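Local structure of Na-K-Cl cotransporter (Methanosarcina acetivorans, 3G40) at residues Trp19-Leu24 and Arg41-Pro46; Leu115-Asn120 and Asp259-Leu264; Leu175-Leu180 and Phe274-Gly279; Phe198-Pro203 and Met229-Glu234. The protein probably moves chloride together with cations across the membrane as a symporter, this chain being the cytoplasmic C-terminal domain of the transporter. One frame throughout, in Å; residues are numbered along the deposited sequence.

Contact 1: residues Trp19-Leu24 and Arg41-Pro46; sequences WKANLL and RDITYP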
loop_
_atom_site.group_PDB
_atom_site.type_symbol
_atom_site.label_atom_id
_atom_site.label_comp_id
_atom_site.label_asym_id
_atom_site.label_seq_id
_atom_site.Cartn_x
_atom_site.Cartn_y
_atom_site.Cartn_z
ATOM N N TRP A 19 -22.739 12.673 -0.444
ATOM C CA TRP A 19 -21.957 12.799 0.785
ATOM C C TRP A 19 -20.511 13.155 0.493
ATOM O O TRP A 19 -19.874 12.590 -0.408
ATOM C CB TRP A 19 -21.991 11.508 1.610
ATOM C CG TRP A 19 -21.150 11.570 2.875
ATOM C CD1 TRP A 19 -21.374 12.356 3.972
ATOM C CD2 TRP A 19 -19.970 10.810 3.166
ATOM N NE1 TRP A 19 -20.410 12.130 4.923
ATOM C CE2 TRP A 19 -19.533 11.191 4.452
ATOM C CE3 TRP A 19 -19.243 9.837 2.464
ATOM C CZ2 TRP A 19 -18.402 10.635 5.055
ATOM C CZ3 TRP A 19 -18.119 9.282 3.066
ATOM C CH2 TRP A 19 -17.714 9.681 4.350
ATOM N N LYS A 20 -19.983 14.081 1.278
ATOM C CA LYS A 20 -18.613 14.513 1.100
ATOM C C LYS A 20 -17.888 14.483 2.431
ATOM O O LYS A 20 -18.259 15.175 3.381
ATOM C CB LYS A 20 -18.575 15.905 0.462
ATOM C CG LYS A 20 -18.940 15.876 -1.014
ATOM C CD LYS A 20 -19.509 17.201 -1.477
ATOM C CE LYS A 20 -19.962 17.114 -2.926
ATOM N NZ LYS A 20 -20.592 18.384 -3.389
ATOM N N ALA A 21 -16.859 13.654 2.498
ATOM C CA ALA A 21 -16.059 13.557 3.700
ATOM C C ALA A 21 -15.072 14.718 3.688
ATOM O O ALA A 21 -14.345 14.895 2.709
ATOM C CB ALA A 21 -15.305 12.237 3.706
ATOM N N ASN A 22 -15.052 15.485 4.770
ATOM C CA ASN A 22 -14.040 16.521 4.970
ATOM C C ASN A 22 -13.167 16.111 6.153
ATOM O O ASN A 22 -13.618 16.143 7.288
ATOM C CB ASN A 22 -14.708 17.869 5.234
ATOM C CG ASN A 22 -15.583 18.314 4.081
ATOM O OD1 ASN A 22 -15.128 18.399 2.940
ATOM N ND2 ASN A 22 -16.852 18.601 4.372
ATOM N N LEU A 23 -11.936 15.682 5.876
ATOM C CA LEU A 23 -11.078 15.116 6.910
ATOM C C LEU A 23 -10.128 16.156 7.486
ATOM O O LEU A 23 -9.602 16.993 6.757
ATOM C CB LEU A 23 -10.227 13.977 6.343
ATOM C CG LEU A 23 -10.995 12.874 5.616
ATOM C CD1 LEU A 23 -10.029 11.774 5.154
ATOM C CD2 LEU A 23 -12.065 12.328 6.537
ATOM N N LEU A 24 -9.909 16.084 8.791
ATOM C CA LEU A 24 -8.786 16.767 9.418
ATOM C C LEU A 24 -7.744 15.692 9.702
ATOM O O LEU A 24 -8.015 14.725 10.421
ATOM C CB LEU A 24 -9.224 17.434 10.717
ATOM C CG LEU A 24 -8.119 18.162 11.482
ATOM C CD1 LEU A 24 -7.543 19.298 10.634
ATOM C CD2 LEU A 24 -8.681 18.699 12.774
ATOM N N ARG A 41 -7.458 9.738 -0.215
ATOM C CA ARG A 41 -8.118 10.135 -1.459
ATOM C C ARG A 41 -9.385 9.282 -1.732
ATOM O O ARG A 41 -10.431 9.802 -2.144
ATOM C CB ARG A 41 -7.151 10.019 -2.613
ATOM C CG ARG A 41 -7.698 10.471 -3.943
ATOM C CD ARG A 41 -6.915 9.787 -5.031
ATOM N NE ARG A 41 -6.993 8.337 -4.849
ATOM C CZ ARG A 41 -6.148 7.462 -5.388
ATOM N NH1 ARG A 41 -5.149 7.893 -6.152
ATOM N NH2 ARG A 41 -6.312 6.153 -5.168
ATOM N N ASP A 42 -9.280 7.976 -1.519
ATOM C CA ASP A 42 -10.419 7.065 -1.758
ATOM C C ASP A 42 -11.587 7.375 -0.829
ATOM O O ASP A 42 -12.740 7.168 -1.185
ATOM C CB ASP A 42 -9.992 5.598 -1.583
ATOM C CG ASP A 42 -8.982 5.156 -2.623
ATOM O OD1 ASP A 42 -8.901 5.783 -3.705
ATOM O OD2 ASP A 42 -8.254 4.184 -2.352
ATOM N N ILE A 43 -11.292 7.893 0.363
ATOM C CA ILE A 43 -12.350 8.265 1.300
ATOM C C ILE A 43 -13.051 9.562 0.873
ATOM O O ILE A 43 -14.251 9.731 1.091
ATOM C CB ILE A 43 -11.799 8.417 2.733
ATOM C CG1 ILE A 43 -11.440 7.046 3.315
ATOM C CG2 ILE A 43 -12.792 9.149 3.629
ATOM C CD1 ILE A 43 -10.606 7.133 4.621
ATOM N N THR A 44 -12.307 10.461 0.242
ATOM C CA THR A 44 -12.788 11.825 -0.011
ATOM C C THR A 44 -13.202 12.123 -1.459
ATOM O O THR A 44 -13.908 13.099 -1.715
ATOM C CB THR A 44 -11.725 12.879 0.437
ATOM O OG1 THR A 44 -10.470 12.568 -0.174
ATOM C CG2 THR A 44 -11.549 12.857 1.946
ATOM N N TYR A 45 -12.751 11.308 -2.407
ATOM C CA TYR A 45 -13.081 11.518 -3.818
ATOM C C TYR A 45 -14.537 11.147 -4.142
ATOM O O TYR A 45 -15.026 10.098 -3.710
ATOM C CB TYR A 45 -12.147 10.692 -4.706
ATOM C CG TYR A 45 -12.445 10.838 -6.173
ATOM C CD1 TYR A 45 -13.277 9.934 -6.835
ATOM C CD2 TYR A 45 -11.903 11.884 -6.901
ATOM C CE1 TYR A 45 -13.561 10.089 -8.183
ATOM C CE2 TYR A 45 -12.174 12.040 -8.236
ATOM C CZ TYR A 45 -13.000 11.139 -8.878
ATOM O OH TYR A 45 -13.253 11.326 -10.216
ATOM N N PRO A 46 -15.242 12.005 -4.901
ATOM C CA PRO A 46 -14.800 13.302 -5.408
ATOM C C PRO A 46 -15.341 14.454 -4.563
ATOM O O PRO A 46 -16.366 14.301 -3.886
ATOM C CB PRO A 46 -15.469 13.379 -6.787
ATOM C CG PRO A 46 -16.588 12.351 -6.763
ATOM C CD PRO A 46 -16.582 11.671 -5.411
HETATM O O HOH W 1 -17.555 12.305 -2.073
HETATM O O HOH W 2 -16.278 11.838 0.317
#

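Contact 2: residues Leu115-Asn120 and Asp259-Leu264; sequences LRLPEN and DLARHL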
loop_
_atom_site.group_PDB
_atom_site.type_symbol
_atom_site.label_atom_id
_atom_site.label_comp_id
_atom_site.label_asym_id
_atom_site.label_seq_id
_atom_site.Cartn_x
_atom_site.Cartn_y
_atom_site.Cartn_z
ATOM N N LEU A 115 -7.343 9.576 12.322
ATOM C CA LEU A 115 -6.221 9.193 13.168
ATOM C C LEU A 115 -5.702 7.824 12.797
ATOM O O LEU A 115 -6.467 6.924 12.447
ATOM C CB LEU A 115 -6.641 9.155 14.635
ATOM C CG LEU A 115 -7.226 10.426 15.246
ATOM C CD1 LEU A 115 -7.749 10.132 16.631
ATOM C CD2 LEU A 115 -6.172 11.522 15.291
ATOM N N ARG A 116 -4.395 7.669 12.906
ATOM C CA ARG A 116 -3.756 6.385 12.721
ATOM C C ARG A 116 -3.603 5.732 14.094
ATOM O O ARG A 116 -3.262 6.393 15.080
ATOM C CB ARG A 116 -2.396 6.585 12.040
ATOM C CG ARG A 116 -1.590 5.326 11.800
ATOM C CD ARG A 116 -0.192 5.667 11.290
ATOM N NE ARG A 116 0.769 4.633 11.658
ATOM C CZ ARG A 116 1.586 4.717 12.701
ATOM N NH1 ARG A 116 1.571 5.798 13.467
ATOM N NH2 ARG A 116 2.425 3.725 12.974
ATOM N N LEU A 117 -3.885 4.440 14.164
ATOM C CA LEU A 117 -3.683 3.682 15.392
ATOM C C LEU A 117 -2.291 3.057 15.325
ATOM O O LEU A 117 -2.057 2.121 14.565
ATOM C CB LEU A 117 -4.756 2.582 15.529
ATOM C CG LEU A 117 -4.793 1.752 16.818
ATOM C CD1 LEU A 117 -5.003 2.613 18.054
ATOM C CD2 LEU A 117 -5.877 0.675 16.726
ATOM N N PRO A 118 -1.349 3.583 16.116
ATOM C CA PRO A 118 0.028 3.080 16.049
ATOM C C PRO A 118 0.154 1.695 16.679
ATOM O O PRO A 118 -0.712 1.293 17.458
ATOM C CB PRO A 118 0.824 4.105 16.874
ATOM C CG PRO A 118 -0.095 5.289 17.051
ATOM C CD PRO A 118 -1.486 4.736 17.016
ATOM N N GLU A 119 1.222 0.978 16.340
ATOM C CA GLU A 119 1.531 -0.288 16.993
ATOM C C GLU A 119 1.962 -0.062 18.447
ATOM O O GLU A 119 1.563 -0.807 19.339
ATOM C CB GLU A 119 2.611 -1.056 16.224
ATOM C CG GLU A 119 2.202 -1.485 14.819
ATOM C CD GLU A 119 3.073 -2.606 14.266
ATOM O OE1 GLU A 119 3.753 -2.384 13.241
ATOM O OE2 GLU A 119 3.080 -3.707 14.859
ATOM N N ASN A 120 2.764 0.971 18.691
ATOM C CA ASN A 120 3.177 1.278 20.061
ATOM C C ASN A 120 2.077 1.980 20.861
ATOM O O ASN A 120 1.405 2.889 20.363
ATOM C CB ASN A 120 4.486 2.079 20.093
ATOM C CG ASN A 120 4.267 3.573 19.935
ATOM O OD1 ASN A 120 3.515 4.020 19.066
ATOM N ND2 ASN A 120 4.938 4.358 20.771
ATOM N N ASP A 259 -6.796 -1.387 22.561
ATOM C CA ASP A 259 -6.167 -2.705 22.496
ATOM C C ASP A 259 -7.097 -3.707 21.822
ATOM O O ASP A 259 -6.655 -4.616 21.124
ATOM C CB ASP A 259 -5.776 -3.198 23.889
ATOM C CG ASP A 259 -4.485 -2.577 24.384
ATOM O OD1 ASP A 259 -3.701 -2.071 23.550
ATOM O OD2 ASP A 259 -4.251 -2.598 25.610
ATOM N N LEU A 260 -8.392 -3.529 22.044
ATOM C CA LEU A 260 -9.394 -4.342 21.381
ATOM C C LEU A 260 -9.322 -4.076 19.876
ATOM O O LEU A 260 -9.385 -5.002 19.069
ATOM C CB LEU A 260 -10.775 -4.000 21.928
ATOM C CG LEU A 260 -11.786 -5.138 22.010
ATOM C CD1 LEU A 260 -12.946 -4.751 22.916
ATOM C CD2 LEU A 260 -12.274 -5.516 20.624
ATOM N N ALA A 261 -9.168 -2.807 19.503
ATOM C CA ALA A 261 -9.047 -2.439 18.098
ATOM C C ALA A 261 -7.831 -3.116 17.475
ATOM O O ALA A 261 -7.921 -3.675 16.384
ATOM C CB ALA A 261 -8.961 -0.913 17.938
ATOM N N ARG A 262 -6.700 -3.073 18.179
ATOM C CA ARG A 262 -5.471 -3.670 17.675
ATOM C C ARG A 262 -5.647 -5.171 17.522
ATOM O O ARG A 262 -5.208 -5.758 16.537
ATOM C CB ARG A 262 -4.293 -3.382 18.606
ATOM C CG ARG A 262 -3.787 -1.951 18.563
ATOM C CD ARG A 262 -2.531 -1.799 19.414
ATOM N NE ARG A 262 -2.052 -0.424 19.427
ATOM C CZ ARG A 262 -2.409 0.482 20.332
ATOM N NH1 ARG A 262 -3.247 0.153 21.308
ATOM N NH2 ARG A 262 -1.924 1.715 20.261
ATOM N N HIS A 263 -6.292 -5.787 18.507
ATOM C CA HIS A 263 -6.520 -7.222 18.493
ATOM C C HIS A 263 -7.369 -7.660 17.303
ATOM O O HIS A 263 -7.135 -8.717 16.718
ATOM C CB HIS A 263 -7.177 -7.680 19.799
ATOM C CG HIS A 263 -7.547 -9.132 19.808
ATOM N ND1 HIS A 263 -6.608 -10.140 19.851
ATOM C CD2 HIS A 263 -8.756 -9.744 19.778
ATOM C CE1 HIS A 263 -7.220 -11.311 19.847
ATOM N NE2 HIS A 263 -8.523 -11.098 19.803
ATOM N N LEU A 264 -8.371 -6.859 16.956
ATOM C CA LEU A 264 -9.222 -7.198 15.822
ATOM C C LEU A 264 -8.409 -7.216 14.532
ATOM O O LEU A 264 -8.571 -8.105 13.691
ATOM C CB LEU A 264 -10.414 -6.235 15.726
ATOM C CG LEU A 264 -11.577 -6.527 16.689
ATOM C CD1 LEU A 264 -12.565 -5.359 16.768
ATOM C CD2 LEU A 264 -12.304 -7.830 16.328
#

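Contact 3: residues Leu175-Leu180 and Phe274-Gly279; sequences LGNMDL and FALDSG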
loop_
_atom_site.group_PDB
_atom_site.type_symbol
_atom_site.label_atom_id
_atom_site.label_comp_id
_atom_site.label_asym_id
_atom_site.label_seq_id
_atom_site.Cartn_x
_atom_site.Cartn_y
_atom_site.Cartn_z
ATOM N N LEU A 175 -29.838 5.539 13.298
ATOM C CA LEU A 175 -29.081 4.297 13.258
ATOM C C LEU A 175 -28.195 4.185 14.488
ATOM O O LEU A 175 -27.664 3.120 14.778
ATOM C CB LEU A 175 -28.226 4.234 11.994
ATOM C CG LEU A 175 -28.998 4.080 10.683
ATOM C CD1 LEU A 175 -28.051 4.118 9.512
ATOM C CD2 LEU A 175 -29.790 2.781 10.688
ATOM N N GLY A 176 -28.036 5.295 15.205
ATOM C CA GLY A 176 -27.122 5.341 16.331
ATOM C C GLY A 176 -25.700 5.432 15.815
ATOM O O GLY A 176 -25.467 5.961 14.732
ATOM N N ASN A 177 -24.745 4.895 16.568
ATOM C CA ASN A 177 -23.336 5.069 16.215
ATOM C C ASN A 177 -22.864 4.171 15.072
ATOM O O ASN A 177 -22.019 3.293 15.273
ATOM C CB ASN A 177 -22.451 4.873 17.450
ATOM C CG ASN A 177 -20.999 5.221 17.185
ATOM O OD1 ASN A 177 -20.695 6.070 16.346
ATOM N ND2 ASN A 177 -20.094 4.569 17.903
ATOM N N MET A 178 -23.399 4.388 13.871
ATOM C CA MET A 178 -22.968 3.612 12.713
ATOM C C MET A 178 -23.133 4.360 11.391
ATOM O O MET A 178 -22.899 3.793 10.318
ATOM C CB MET A 178 -23.715 2.255 12.641
ATOM C CG MET A 178 -25.175 2.378 12.225
ATOM S SD MET A 178 -25.918 0.784 11.743
ATOM C CE MET A 178 -25.705 -0.147 13.257
ATOM N N ASP A 179 -23.533 5.627 11.454
ATOM C CA ASP A 179 -23.745 6.385 10.224
ATOM C C ASP A 179 -22.455 6.582 9.428
ATOM O O ASP A 179 -22.435 6.376 8.205
ATOM C CB ASP A 179 -24.383 7.738 10.520
ATOM C CG ASP A 179 -25.792 7.609 11.039
ATOM O OD1 ASP A 179 -26.732 7.780 10.245
ATOM O OD2 ASP A 179 -25.949 7.335 12.240
ATOM N N LEU A 180 -21.388 6.986 10.118
ATOM C CA LEU A 180 -20.097 7.230 9.468
ATOM C C LEU A 180 -19.556 5.904 8.917
ATOM O O LEU A 180 -19.041 5.848 7.801
ATOM C CB LEU A 180 -19.098 7.836 10.469
ATOM C CG LEU A 180 -18.075 8.890 10.039
ATOM C CD1 LEU A 180 -16.829 8.823 10.934
ATOM C CD2 LEU A 180 -17.705 8.800 8.565
ATOM N N PHE A 274 -12.098 2.148 12.242
ATOM C CA PHE A 274 -13.109 2.282 13.287
ATOM C C PHE A 274 -13.710 3.673 13.228
ATOM O O PHE A 274 -12.991 4.675 13.271
ATOM C CB PHE A 274 -12.492 2.013 14.662
ATOM C CG PHE A 274 -11.812 0.681 14.756
ATOM C CD1 PHE A 274 -10.524 0.517 14.277
ATOM C CD2 PHE A 274 -12.480 -0.422 15.292
ATOM C CE1 PHE A 274 -9.898 -0.723 14.338
ATOM C CE2 PHE A 274 -11.864 -1.661 15.364
ATOM C CZ PHE A 274 -10.575 -1.817 14.888
ATOM N N ALA A 275 -15.030 3.727 13.105
ATOM C CA ALA A 275 -15.719 4.977 12.850
ATOM C C ALA A 275 -16.666 5.393 13.977
ATOM O O ALA A 275 -17.612 4.668 14.311
ATOM C CB ALA A 275 -16.464 4.894 11.528
ATOM N N LEU A 276 -16.408 6.570 14.556
ATOM C CA LEU A 276 -17.271 7.141 15.587
ATOM C C LEU A 276 -18.042 8.302 14.983
ATOM O O LEU A 276 -17.448 9.209 14.399
ATOM C CB LEU A 276 -16.442 7.619 16.783
ATOM C CG LEU A 276 -17.123 8.462 17.863
ATOM C CD1 LEU A 276 -18.207 7.685 18.601
ATOM C CD2 LEU A 276 -16.074 8.970 18.842
ATOM N N ASP A 277 -19.364 8.266 15.120
ATOM C CA ASP A 277 -20.234 9.313 14.591
ATOM C C ASP A 277 -20.086 10.627 15.358
ATOM O O ASP A 277 -19.740 10.634 16.537
ATOM C CB ASP A 277 -21.697 8.897 14.713
ATOM C CG ASP A 277 -22.088 7.832 13.722
ATOM O OD1 ASP A 277 -21.239 7.407 12.909
ATOM O OD2 ASP A 277 -23.261 7.433 13.758
ATOM N N SER A 278 -20.386 11.734 14.693
ATOM C CA SER A 278 -20.474 13.013 15.382
ATOM C C SER A 278 -21.814 13.042 16.091
ATOM O O SER A 278 -21.987 13.722 17.104
ATOM C CB SER A 278 -20.410 14.167 14.388
ATOM O OG SER A 278 -21.521 14.129 13.506
ATOM N N GLY A 279 -22.761 12.292 15.544
ATOM C CA GLY A 279 -24.121 12.293 16.053
ATOM C C GLY A 279 -25.024 13.128 15.165
ATOM O O GLY A 279 -26.247 13.109 15.300
#

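Contact 4: residues Phe198-Pro203 and Met229-Glu234; sequences FMTFAP and MQVLRE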
loop_
_atom_site.group_PDB
_atom_site.type_symbol
_atom_site.label_atom_id
_atom_site.label_comp_id
_atom_site.label_asym_id
_atom_site.label_seq_id
_atom_site.Cartn_x
_atom_site.Cartn_y
_atom_site.Cartn_z
ATOM N N PHE A 198 -22.284 -6.988 4.746
ATOM C CA PHE A 198 -22.699 -6.555 6.074
ATOM C C PHE A 198 -22.584 -7.758 7.001
ATOM O O PHE A 198 -23.146 -8.821 6.716
ATOM C CB PHE A 198 -24.160 -6.094 6.084
ATOM C CG PHE A 198 -24.426 -4.819 5.343
ATOM C CD1 PHE A 198 -25.735 -4.429 5.085
ATOM C CD2 PHE A 198 -23.389 -4.000 4.914
ATOM C CE1 PHE A 198 -26.007 -3.257 4.416
ATOM C CE2 PHE A 198 -23.659 -2.818 4.237
ATOM C CZ PHE A 198 -24.957 -2.442 3.996
ATOM N N MET A 199 -21.867 -7.578 8.104
ATOM C CA MET A 199 -21.638 -8.630 9.092
ATOM C C MET A 199 -22.259 -8.243 10.434
ATOM O O MET A 199 -22.119 -7.110 10.897
ATOM C CB MET A 199 -20.132 -8.839 9.286
ATOM C CG MET A 199 -19.337 -8.964 7.977
ATOM S SD MET A 199 -19.545 -10.565 7.195
ATOM C CE MET A 199 -19.343 -11.616 8.617
ATOM N N THR A 200 -22.954 -9.178 11.072
ATOM C CA THR A 200 -23.420 -8.925 12.427
ATOM C C THR A 200 -23.473 -10.243 13.205
ATOM O O THR A 200 -23.037 -11.272 12.708
ATOM C CB THR A 200 -24.789 -8.204 12.453
ATOM O OG1 THR A 200 -25.021 -7.652 13.757
ATOM C CG2 THR A 200 -25.919 -9.170 12.102
ATOM N N PHE A 201 -23.975 -10.197 14.429
ATOM C CA PHE A 201 -24.064 -11.404 15.258
ATOM C C PHE A 201 -25.335 -11.352 16.086
ATOM O O PHE A 201 -25.894 -10.276 16.306
ATOM C CB PHE A 201 -22.845 -11.505 16.173
ATOM C CG PHE A 201 -22.553 -10.233 16.902
ATOM C CD1 PHE A 201 -23.005 -10.043 18.196
ATOM C CD2 PHE A 201 -21.854 -9.213 16.281
ATOM C CE1 PHE A 201 -22.745 -8.862 18.867
ATOM C CE2 PHE A 201 -21.594 -8.027 16.942
ATOM C CZ PHE A 201 -22.043 -7.851 18.237
ATOM N N ALA A 202 -25.798 -12.521 16.535
ATOM C CA ALA A 202 -27.036 -12.611 17.281
ATOM C C ALA A 202 -26.974 -13.833 18.191
ATOM O O ALA A 202 -26.422 -14.864 17.801
ATOM C CB ALA A 202 -28.204 -12.722 16.324
ATOM N N PRO A 203 -27.541 -13.716 19.403
ATOM C CA PRO A 203 -27.562 -14.751 20.446
ATOM C C PRO A 203 -28.638 -15.807 20.217
ATOM O O PRO A 203 -28.475 -16.960 20.631
ATOM C CB PRO A 203 -27.919 -13.967 21.719
ATOM C CG PRO A 203 -28.068 -12.542 21.313
ATOM C CD PRO A 203 -28.239 -12.498 19.836
ATOM N N MET A 229 -25.043 -10.502 3.125
ATOM C CA MET A 229 -25.319 -10.413 4.554
ATOM C C MET A 229 -24.856 -11.674 5.268
ATOM O O MET A 229 -25.115 -12.786 4.805
ATOM C CB MET A 229 -26.826 -10.254 4.795
ATOM C CG MET A 229 -27.516 -9.293 3.852
ATOM S SD MET A 229 -26.725 -7.673 3.939
ATOM C CE MET A 229 -27.696 -6.820 2.693
ATOM N N GLN A 230 -24.172 -11.505 6.395
ATOM C CA GLN A 230 -23.870 -12.632 7.274
ATOM C C GLN A 230 -24.305 -12.312 8.688
ATOM O O GLN A 230 -23.923 -11.289 9.245
ATOM C CB GLN A 230 -22.375 -12.945 7.282
ATOM C CG GLN A 230 -21.875 -13.667 6.056
ATOM C CD GLN A 230 -20.454 -14.184 6.226
ATOM O OE1 GLN A 230 -20.086 -14.701 7.284
ATOM N NE2 GLN A 230 -19.647 -14.048 5.178
ATOM N N VAL A 231 -25.110 -13.184 9.274
ATOM C CA VAL A 231 -25.417 -13.074 10.688
ATOM C C VAL A 231 -24.687 -14.214 11.388
ATOM O O VAL A 231 -25.008 -15.390 11.177
ATOM C CB VAL A 231 -26.939 -13.162 10.954
ATOM C CG1 VAL A 231 -27.219 -13.088 12.439
ATOM C CG2 VAL A 231 -27.680 -12.050 10.225
ATOM N N LEU A 232 -23.701 -13.866 12.211
ATOM C CA LEU A 232 -22.816 -14.846 12.835
ATOM C C LEU A 232 -23.325 -15.317 14.195
ATOM O O LEU A 232 -24.097 -14.626 14.869
ATOM C CB LEU A 232 -21.397 -14.277 12.991
ATOM C CG LEU A 232 -20.680 -13.882 11.699
ATOM C CD1 LEU A 232 -19.307 -13.299 12.002
ATOM C CD2 LEU A 232 -20.570 -15.077 10.751
ATOM N N ARG A 233 -22.874 -16.504 14.588
ATOM C CA ARG A 233 -23.216 -17.067 15.886
ATOM C C ARG A 233 -22.434 -16.355 16.989
ATOM O O ARG A 233 -22.924 -16.181 18.101
ATOM C CB ARG A 233 -22.898 -18.566 15.901
ATOM C CG ARG A 233 -23.452 -19.324 17.089
ATOM C CD ARG A 233 -24.880 -19.764 16.825
ATOM N NE ARG A 233 -25.375 -20.678 17.850
ATOM C CZ ARG A 233 -26.562 -21.272 17.803
ATOM N NH1 ARG A 233 -27.373 -21.047 16.778
ATOM N NH2 ARG A 233 -26.936 -22.090 18.778
ATOM N N GLU A 234 -21.220 -15.919 16.672
ATOM C CA GLU A 234 -20.345 -15.349 17.695
ATOM C C GLU A 234 -19.909 -13.919 17.398
ATOM O O GLU A 234 -19.769 -13.525 16.240
ATOM C CB GLU A 234 -19.107 -16.228 17.885
ATOM C CG GLU A 234 -19.423 -17.691 18.151
ATOM C CD GLU A 234 -18.236 -18.598 17.885
ATOM O OE1 GLU A 234 -17.083 -18.130 18.011
ATOM O OE2 GLU A 234 -18.460 -19.781 17.548
#

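Contact 1: residues Trp19-Leu24 and Arg41-Pro46
Ala21 and Thr44 bring the two backbones closest, with their CA atoms 5.2 Å apart. The directions Trp19 to Leu23 and Ile43 to Pro46 are about 120° apart. Two waters bridge the backbones. One takes the N-H of Ala21 and donates to Ile43 O. The other donates both to Trp19 O and to Pro46 O; the peptide bond before Pro46 is cis. The side chains meet at Ala21 and Leu23. Ala21 CB lies 4.0 Å from Ile43 CG2. Leu23 and Ile43 cross at about a right angle, and Leu23 CD1 comes within 4.1 Å of Ile43 CG2. Thr44 OG1 sits between the backbone N and the carbonyl carbon (chi1 53°), which puts CG2 anti to the carbonyl carbon. Thr44 CG2 reaches Leu23 CD1 at 3.7 Å and Ala21 O at 3.5 Å, while Thr44 OG1 is hydrogen-bonded to Leu40 O in its own helix. Ile184 of helix 179-192 touches both Trp19 and Ile43. Strand 22-27, helix 30-44 and strand 49-54 form a beta-alpha-beta unit, and here the last turn of its helix packs on the start of its first strand and the residues just before it.

Contact 2: residues Leu115-Asn120 and Asp259-Leu264
Arg262 reaches out from helix 258-268 and grips the carbonyl oxygen of Pro118 side-on with two nitrogens. Arg262 NE donates to Pro118 O at 2.9 Å and Arg262 NH2 donates to the same Pro118 O at 3.1 Å. The oxygen sits at the edge of the guanidinium, near its plane. The NE bond lies in the carbonyl plane, whereas NH2 comes from 34° off it. NH2 also has a stronger partner in a salt bridge with Asp124 OD1. Arg262 NH1 turns back to its own helix, to a salt bridge with Asp259 OD1 at 3.2 Å whose hydrogen bond is weak. Asp259 OD2 in turn pairs with Arg121. The chain of Arg262 is extended from CG to NE (chi3 -178°), which carries the group across to the loop. Leu117 CD1 lies 3.9 Å above one face of the Arg262 guanidinium. Leu117 CD2 rests on Ala261 CB at 3.7 Å. With a leucine in place of Arg262, Pro118 O would probably lose both donors and Asp124 its charge partner. The contact joins a helix flanking the sheet to the loop that leaves strand 112-116, a helix-to-loop contact beside the sheet of an alpha/beta fold.

Contact 3: residues Leu175-Leu180 and Phe274-Gly279
Asp277, just past the end of strand 271-276, lays its carboxylate at the start of helix 179-192, beside the inverse gamma turn centred on Asn177. This is the tight part of the contact. Asp179 N donates to the syn lone pair of Asp277 OD2 at 2.9 Å. Leu180 N donates to Asp277 OD1 at 2.8 Å, also from the syn side but 33° out of the carboxylate plane. Both oxygens are thus engaged by backbone amides of the first helical turn. Asp179 OD2 lies only 3.1 Å from Asp277 OD2. Two carboxylates this close would probably make it harder for both to be ionised, which the helix start may partly offset. Asp179 OD1 has its own partner in Ala283 N. Beside the acids, buried apolar side chains meet: Leu180 CD1 lies 4.0 Å from Ala275 CB. The turn at Gly176 and Asn177 is the more open side. Gly176 is exposed and Asn177 partly so, yet the Asn177 amide is held at both ends. Asn177 ND2 is hydrogen-bonded to Leu252 O and also lies 3.7 Å from Leu276 CD1. CG of Asn177 stands anti to the backbone N (chi1 -172°), which swings the amide over to the strand end. There Asp277 N donates to Asn177 OD1 at 2.8 Å, almost straight at 173°.

Contact 4: residues Phe198-Pro203 and Met229-Glu234
Phe198, Met199 and Gln230 bury the most surface where two parallel strands run side by side. Gln230 N donates to Phe198 O at 2.9 Å, and Thr200 N donates to Gln230 O. Leu232 N to Thr200 O and Ala202 N to Leu232 O continue the ladder. Phe198 and Met229 point the same way from one face. Met229 SD is 4.6 Å from the centroid of the Phe198 ring, 56° off its normal, an oblique Met-aromatic contact. Met199 and Gln230 lie side by side on the other face. The Met199 chain bends at chi2 (-76°) and again at chi3, which lays its end alongside Gln230. Met199 SD is 3.7 Å from Gln230 CB, and Met199 CE is 3.4 Å from Gln230 OE1. Met199 CE also lies 3.8 Å from Leu232 CD1. With an alanine at Gln230, Met199 would keep the CB contact but would probably lose the glutamine's CG and amide along its end, which would then be freer to turn. Strands 195-201 and 228-232 belong to one beta-alpha-beta unit. Helix 205-222 covers the face of Thr200, Met229 and Val231. On the other face, Trp161 of strand 157-161 touches Met199 and Leu232. Strand 228-232 is outermost in the chain's sheet.

All four contacts reach one mixed ten-stranded sheet. Contact 1 comes first along the chain. Contacts 2 and 3 cross, since their segments alternate, and contact 4 is nested inside the loops closed by both. Contacts 1 and 4 have centres about 29 Å apart, on opposite sides of the chain's centre. Contacts 3 and 1 lie nearest the chain's centre, and contact 3 touches two others. Leu180 packs on Trp19 of contact 1, and Phe274 packs on Ala261 and Leu264 of contact 2. Contact 2 thus links an early part of the cytoplasmic domain directly to a late one, while the shared sheet runs through all four contacts.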